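Local coordinates for SusD homolog (Bacteroides thetaiotaomicron, PDB 3EHM), which probably binds mucin O-glycans as a SusD-like outer-membrane lipoprotein, contributing to their use by this gut symbiont, at residues 55-67 and 442-456. Sequence-based numbering, arbitrary orientation.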
loop_
_atom_site.group_PDB
_atom_site.type_symbol
_atom_site.label_atom_id
_atom_site.label_comp_id
_atom_site.label_asym_id
_atom_site.label_seq_id
_atom_site.Cartn_x
_atom_site.Cartn_y
_atom_site.Cartn_z
ATOM N N THR A 55 0.493 -2.241 -10.279
ATOM C CA THR A 55 0.630 -2.471 -8.844
ATOM C C THR A 55 -0.191 -1.550 -7.947
ATOM O O THR A 55 -0.783 -2.005 -6.970
ATOM C CB THR A 55 2.105 -2.335 -8.395
ATOM O OG1 THR A 55 2.520 -0.968 -8.520
ATOM C CG2 THR A 55 3.011 -3.204 -9.253
ATOM N N ASP A 56 -0.237 -0.266 -8.292
ATOM C CA ASP A 56 -0.918 0.722 -7.460
ATOM C C ASP A 56 -2.109 1.515 -8.002
ATOM O O ASP A 56 -3.149 1.614 -7.349
ATOM C CB ASP A 56 0.109 1.759 -6.975
ATOM C CG ASP A 56 1.113 1.194 -5.980
ATOM O OD1 ASP A 56 1.782 0.175 -6.270
ATOM O OD2 ASP A 56 1.244 1.801 -4.897
ATOM N N LEU A 57 -1.949 2.091 -9.185
ATOM C CA LEU A 57 -2.964 2.972 -9.744
ATOM C C LEU A 57 -4.309 2.456 -10.240
ATOM O O LEU A 57 -5.344 2.950 -9.800
ATOM C CB LEU A 57 -2.327 3.832 -10.835
ATOM C CG LEU A 57 -0.988 4.469 -10.453
ATOM C CD1 LEU A 57 -0.588 5.461 -11.540
ATOM C CD2 LEU A 57 -1.090 5.177 -9.101
ATOM N N ILE A 58 -4.321 1.493 -11.154
ATOM C CA ILE A 58 -5.605 1.026 -11.664
ATOM C C ILE A 58 -6.129 -0.210 -10.946
ATOM O O ILE A 58 -7.273 -0.616 -11.149
ATOM C CB ILE A 58 -5.542 0.767 -13.188
ATOM C CG1 ILE A 58 -4.816 -0.543 -13.489
ATOM C CG2 ILE A 58 -4.813 1.927 -13.867
ATOM C CD1 ILE A 58 -4.838 -0.912 -14.967
ATOM N N SER A 59 -5.298 -0.795 -10.092
ATOM C CA SER A 59 -5.702 -1.969 -9.335
ATOM C C SER A 59 -5.999 -1.616 -7.874
ATOM O O SER A 59 -7.061 -1.065 -7.568
ATOM C CB SER A 59 -4.617 -3.050 -9.412
ATOM O OG SER A 59 -3.353 -2.533 -9.023
ATOM N N SER A 60 -5.057 -1.923 -6.983
ATOM C CA SER A 60 -5.212 -1.666 -5.551
ATOM C C SER A 60 -5.762 -0.282 -5.199
ATOM O O SER A 60 -6.717 -0.173 -4.427
ATOM C CB SER A 60 -3.874 -1.877 -4.828
ATOM O OG SER A 60 -2.874 -1.010 -5.337
ATOM N N GLY A 61 -5.148 0.764 -5.747
ATOM C CA GLY A 61 -5.592 2.124 -5.466
ATOM C C GLY A 61 -6.999 2.409 -5.967
ATOM O O GLY A 61 -7.717 3.253 -5.421
ATOM N N ASN A 62 -7.384 1.708 -7.026
ATOM C CA ASN A 62 -8.708 1.856 -7.607
ATOM C C ASN A 62 -9.727 1.118 -6.742
ATOM O O ASN A 62 -10.797 1.651 -6.447
ATOM C CB ASN A 62 -8.699 1.313 -9.042
ATOM C CG ASN A 62 -10.063 0.824 -9.505
ATOM O OD1 ASN A 62 -11.050 1.568 -9.503
ATOM N ND2 ASN A 62 -10.119 -0.437 -9.921
ATOM N N TYR A 63 -9.382 -0.097 -6.319
ATOM C CA TYR A 63 -10.269 -0.905 -5.487
ATOM C C TYR A 63 -10.700 -0.162 -4.216
ATOM O O TYR A 63 -11.889 -0.092 -3.903
ATOM C CB TYR A 63 -9.576 -2.207 -5.065
ATOM C CG TYR A 63 -9.045 -3.081 -6.192
ATOM C CD1 TYR A 63 -7.973 -3.948 -5.968
ATOM C CD2 TYR A 63 -9.607 -3.046 -7.470
ATOM C CE1 TYR A 63 -7.467 -4.754 -6.988
ATOM C CE2 TYR A 63 -9.109 -3.849 -8.501
ATOM C CZ TYR A 63 -8.035 -4.698 -8.250
ATOM O OH TYR A 63 -7.513 -5.475 -9.259
ATOM N N ILE A 64 -9.728 0.384 -3.486
ATOM C CA ILE A 64 -10.008 1.082 -2.233
ATOM C C ILE A 64 -10.396 2.549 -2.358
ATOM O O ILE A 64 -10.562 3.236 -1.354
ATOM C CB ILE A 64 -8.821 0.983 -1.266
ATOM C CG1 ILE A 64 -7.600 1.673 -1.881
ATOM C CG2 ILE A 64 -8.550 -0.478 -0.930
ATOM C CD1 ILE A 64 -6.345 1.519 -1.080
ATOM N N GLY A 65 -10.512 3.044 -3.580
ATOM C CA GLY A 65 -10.945 4.417 -3.754
ATOM C C GLY A 65 -9.949 5.548 -3.628
ATOM O O GLY A 65 -10.360 6.702 -3.451
ATOM N N TYR A 66 -8.655 5.244 -3.679
ATOM C CA TYR A 66 -7.646 6.302 -3.642
ATOM C C TYR A 66 -7.760 6.972 -5.010
ATOM O O TYR A 66 -7.663 8.193 -5.140
ATOM C CB TYR A 66 -6.227 5.726 -3.533
ATOM C CG TYR A 66 -5.654 5.567 -2.141
ATOM C CD1 TYR A 66 -4.345 5.124 -1.973
ATOM C CD2 TYR A 66 -6.401 5.865 -1.002
ATOM C CE1 TYR A 66 -3.786 4.977 -0.712
ATOM C CE2 TYR A 66 -5.850 5.723 0.274
ATOM C CZ TYR A 66 -4.541 5.279 0.407
ATOM O OH TYR A 66 -3.974 5.132 1.647
ATOM N N PHE A 67 -7.962 6.140 -6.030
ATOM C CA PHE A 67 -8.072 6.608 -7.409
ATOM C C PHE A 67 -9.311 6.061 -8.093
ATOM O O PHE A 67 -9.936 5.116 -7.612
ATOM C CB PHE A 67 -6.857 6.159 -8.235
ATOM C CG PHE A 67 -5.542 6.392 -7.562
ATOM C CD1 PHE A 67 -4.781 5.318 -7.110
ATOM C CD2 PHE A 67 -5.074 7.680 -7.353
ATOM C CE1 PHE A 67 -3.569 5.526 -6.456
ATOM C CE2 PHE A 67 -3.863 7.900 -6.701
ATOM C CZ PHE A 67 -3.109 6.819 -6.251
ATOM N N TYR A 442 -5.543 5.160 6.684
ATOM C CA TYR A 442 -5.866 5.088 5.255
ATOM C C TYR A 442 -5.620 6.459 4.620
ATOM O O TYR A 442 -5.023 6.570 3.547
ATOM C CB TYR A 442 -7.342 4.691 5.091
ATOM C CG TYR A 442 -7.939 4.868 3.697
ATOM C CD1 TYR A 442 -7.927 3.828 2.765
ATOM C CD2 TYR A 442 -8.563 6.060 3.338
ATOM C CE1 TYR A 442 -8.534 3.976 1.507
ATOM C CE2 TYR A 442 -9.168 6.218 2.094
ATOM C CZ TYR A 442 -9.154 5.178 1.187
ATOM O OH TYR A 442 -9.768 5.345 -0.031
ATOM N N LEU A 443 -6.096 7.503 5.288
ATOM C CA LEU A 443 -5.922 8.867 4.800
ATOM C C LEU A 443 -4.446 9.285 4.782
ATOM O O LEU A 443 -3.984 9.925 3.836
ATOM C CB LEU A 443 -6.732 9.832 5.677
ATOM C CG LEU A 443 -8.091 10.356 5.190
ATOM C CD1 LEU A 443 -8.729 9.425 4.188
ATOM C CD2 LEU A 443 -8.988 10.581 6.392
ATOM N N ALA A 444 -3.708 8.914 5.823
ATOM C CA ALA A 444 -2.293 9.269 5.927
ATOM C C ALA A 444 -1.379 8.447 5.019
ATOM O O ALA A 444 -0.296 8.902 4.654
ATOM C CB ALA A 444 -1.831 9.136 7.374
ATOM N N LEU A 445 -1.805 7.239 4.666
ATOM C CA LEU A 445 -1.009 6.367 3.804
ATOM C C LEU A 445 -0.999 6.785 2.340
ATOM O O LEU A 445 -0.106 6.390 1.587
ATOM C CB LEU A 445 -1.516 4.924 3.896
ATOM C CG LEU A 445 -1.032 4.065 5.067
ATOM C CD1 LEU A 445 -1.825 2.765 5.108
ATOM C CD2 LEU A 445 0.453 3.779 4.915
ATOM N N TYR A 446 -1.988 7.571 1.925
ATOM C CA TYR A 446 -2.057 7.995 0.528
ATOM C C TYR A 446 -0.701 8.543 0.084
ATOM O O TYR A 446 -0.097 9.351 0.784
ATOM C CB TYR A 446 -3.157 9.052 0.336
ATOM C CG TYR A 446 -3.211 9.602 -1.073
ATOM C CD1 TYR A 446 -2.500 10.749 -1.421
ATOM C CD2 TYR A 446 -3.919 8.938 -2.076
ATOM C CE1 TYR A 446 -2.487 11.218 -2.731
ATOM C CE2 TYR A 446 -3.908 9.400 -3.395
ATOM C CZ TYR A 446 -3.185 10.536 -3.712
ATOM O OH TYR A 446 -3.118 10.972 -5.015
ATOM N N PRO A 447 -0.226 8.143 -1.110
ATOM C CA PRO A 447 -0.833 7.226 -2.078
ATOM C C PRO A 447 -0.351 5.768 -2.037
ATOM O O PRO A 447 -0.356 5.091 -3.065
ATOM C CB PRO A 447 -0.472 7.877 -3.397
ATOM C CG PRO A 447 0.965 8.251 -3.135
ATOM C CD PRO A 447 0.920 8.843 -1.723
ATOM N N ASN A 448 0.068 5.285 -0.872
ATOM C CA ASN A 448 0.544 3.902 -0.753
ATOM C C ASN A 448 -0.664 2.957 -0.821
ATOM O O ASN A 448 -1.134 2.450 0.201
ATOM C CB ASN A 448 1.276 3.713 0.576
ATOM C CG ASN A 448 2.127 2.458 0.602
ATOM O OD1 ASN A 448 1.843 1.481 -0.097
ATOM N ND2 ASN A 448 3.170 2.474 1.421
ATOM N N ALA A 449 -1.148 2.723 -2.037
ATOM C CA ALA A 449 -2.320 1.884 -2.284
ATOM C C ALA A 449 -2.263 0.430 -1.823
ATOM O O ALA A 449 -3.232 -0.077 -1.255
ATOM C CB ALA A 449 -2.668 1.930 -3.771
ATOM N N VAL A 450 -1.154 -0.257 -2.076
ATOM C CA VAL A 450 -1.062 -1.659 -1.677
ATOM C C VAL A 450 -1.246 -1.844 -0.174
ATOM O O VAL A 450 -2.000 -2.719 0.256
ATOM C CB VAL A 450 0.285 -2.292 -2.104
ATOM C CG1 VAL A 450 0.356 -3.744 -1.630
ATOM C CG2 VAL A 450 0.418 -2.243 -3.621
ATOM N N GLU A 451 -0.565 -1.024 0.624
ATOM C CA GLU A 451 -0.678 -1.130 2.078
ATOM C C GLU A 451 -2.117 -0.852 2.526
ATOM O O GLU A 451 -2.646 -1.540 3.390
ATOM C CB GLU A 451 0.288 -0.152 2.754
ATOM C CG GLU A 451 0.333 -0.219 4.278
ATOM C CD GLU A 451 0.715 -1.591 4.818
ATOM O OE1 GLU A 451 1.440 -2.341 4.124
ATOM O OE2 GLU A 451 0.304 -1.908 5.955
ATOM N N ALA A 452 -2.748 0.153 1.927
ATOM C CA ALA A 452 -4.121 0.496 2.278
ATOM C C ALA A 452 -5.071 -0.640 1.903
ATOM O O ALA A 452 -6.016 -0.940 2.632
ATOM C CB ALA A 452 -4.529 1.776 1.571
ATOM N N TRP A 453 -4.815 -1.261 0.756
ATOM C CA TRP A 453 -5.634 -2.367 0.282
ATOM C C TRP A 453 -5.460 -3.573 1.207
ATOM O O TRP A 453 -6.420 -4.274 1.517
ATOM C CB TRP A 453 -5.238 -2.722 -1.153
ATOM C CG TRP A 453 -5.984 -3.875 -1.727
ATOM C CD1 TRP A 453 -7.297 -4.194 -1.517
ATOM C CD2 TRP A 453 -5.481 -4.836 -2.658
ATOM N NE1 TRP A 453 -7.643 -5.294 -2.264
ATOM C CE2 TRP A 453 -6.547 -5.710 -2.975
ATOM C CE3 TRP A 453 -4.233 -5.043 -3.261
ATOM C CZ2 TRP A 453 -6.402 -6.775 -3.866
ATOM C CZ3 TRP A 453 -4.091 -6.107 -4.152
ATOM C CH2 TRP A 453 -5.172 -6.957 -4.444
ATOM N N THR A 454 -4.229 -3.802 1.651
ATOM C CA THR A 454 -3.940 -4.904 2.565
ATOM C C THR A 454 -4.638 -4.664 3.905
ATOM O O THR A 454 -5.266 -5.569 4.463
ATOM C CB THR A 454 -2.420 -5.036 2.810
ATOM O OG1 THR A 454 -1.771 -5.369 1.578
ATOM C CG2 THR A 454 -2.126 -6.116 3.839
ATOM N N GLU A 455 -4.534 -3.443 4.420
ATOM C CA GLU A 455 -5.155 -3.125 5.697
ATOM C C GLU A 455 -6.672 -3.205 5.654
ATOM O O GLU A 455 -7.299 -3.582 6.643
ATOM C CB GLU A 455 -4.694 -1.750 6.187
ATOM C CG GLU A 455 -3.283 -1.786 6.741
ATOM C CD GLU A 455 -3.173 -2.682 7.968
ATOM O OE1 GLU A 455 -3.483 -2.207 9.081
ATOM O OE2 GLU A 455 -2.796 -3.865 7.820
ATOM N N TYR A 456 -7.269 -2.855 4.519
ATOM C CA TYR A 456 -8.720 -2.945 4.391
ATOM C C TYR A 456 -9.141 -4.414 4.432
ATOM O O TYR A 456 -10.073 -4.788 5.144
ATOM C CB TYR A 456 -9.201 -2.339 3.072
ATOM C CG TYR A 456 -10.653 -2.665 2.789
ATOM C CD1 TYR A 456 -11.682 -1.992 3.451
ATOM C CD2 TYR A 456 -10.997 -3.699 1.911
ATOM C CE1 TYR A 456 -13.019 -2.340 3.251
ATOM C CE2 TYR A 456 -12.329 -4.057 1.704
ATOM C CZ TYR A 456 -13.334 -3.373 2.378
ATOM O OH TYR A 456 -14.649 -3.723 2.186
HETATM O O HOH W 1 2.524 4.365 -4.238
#
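The hydroxyl of Y66 donates to the backbone carbonyl of Y442, OH to O 2.6 Å, in the carbonyl plane and on a lone pair. Y442 answers in kind. Its OH donates to the carbonyl O of I64 at 2.6 Å, tilted 29° from that carbonyl plane. The two tyrosine side chains lie antiparallel, and each ties down backbone of the other segment. Their rings meet obliquely, with Y66 CE2 3.4 Å from Y442 CE1 and over that ring's face. Y446, its CG anti to the backbone N (chi1 176°), turns a ring edge onto one face of Y66. I64 CD1 covers the opposite face. That methyl also presses tightly on A452 CB, at 3.2 Å. With an alanine in place of Y66, the Y442 carbonyl would probably lose this donor and a gap would open between Y446 and I64. F67 joins Y66, Y442 and Y446 in an aromatic cluster in the buried core of this largely helical SusD-like fold. The CA atoms of G61 and A449 are the nearest across the contact. The edge of Y63 points at the face of W453, with planes at 63°. Y63 OH itself bonds to the E78 carbonyl. A water donates to both D56 OD2 and P447 O, while D56 OD1 pairs with R135. Aromatic packing fills this junction, and two tyrosine hydroxyls satisfy carbonyls, one in the last turn of helix 429-445 and one just after helix 60-63.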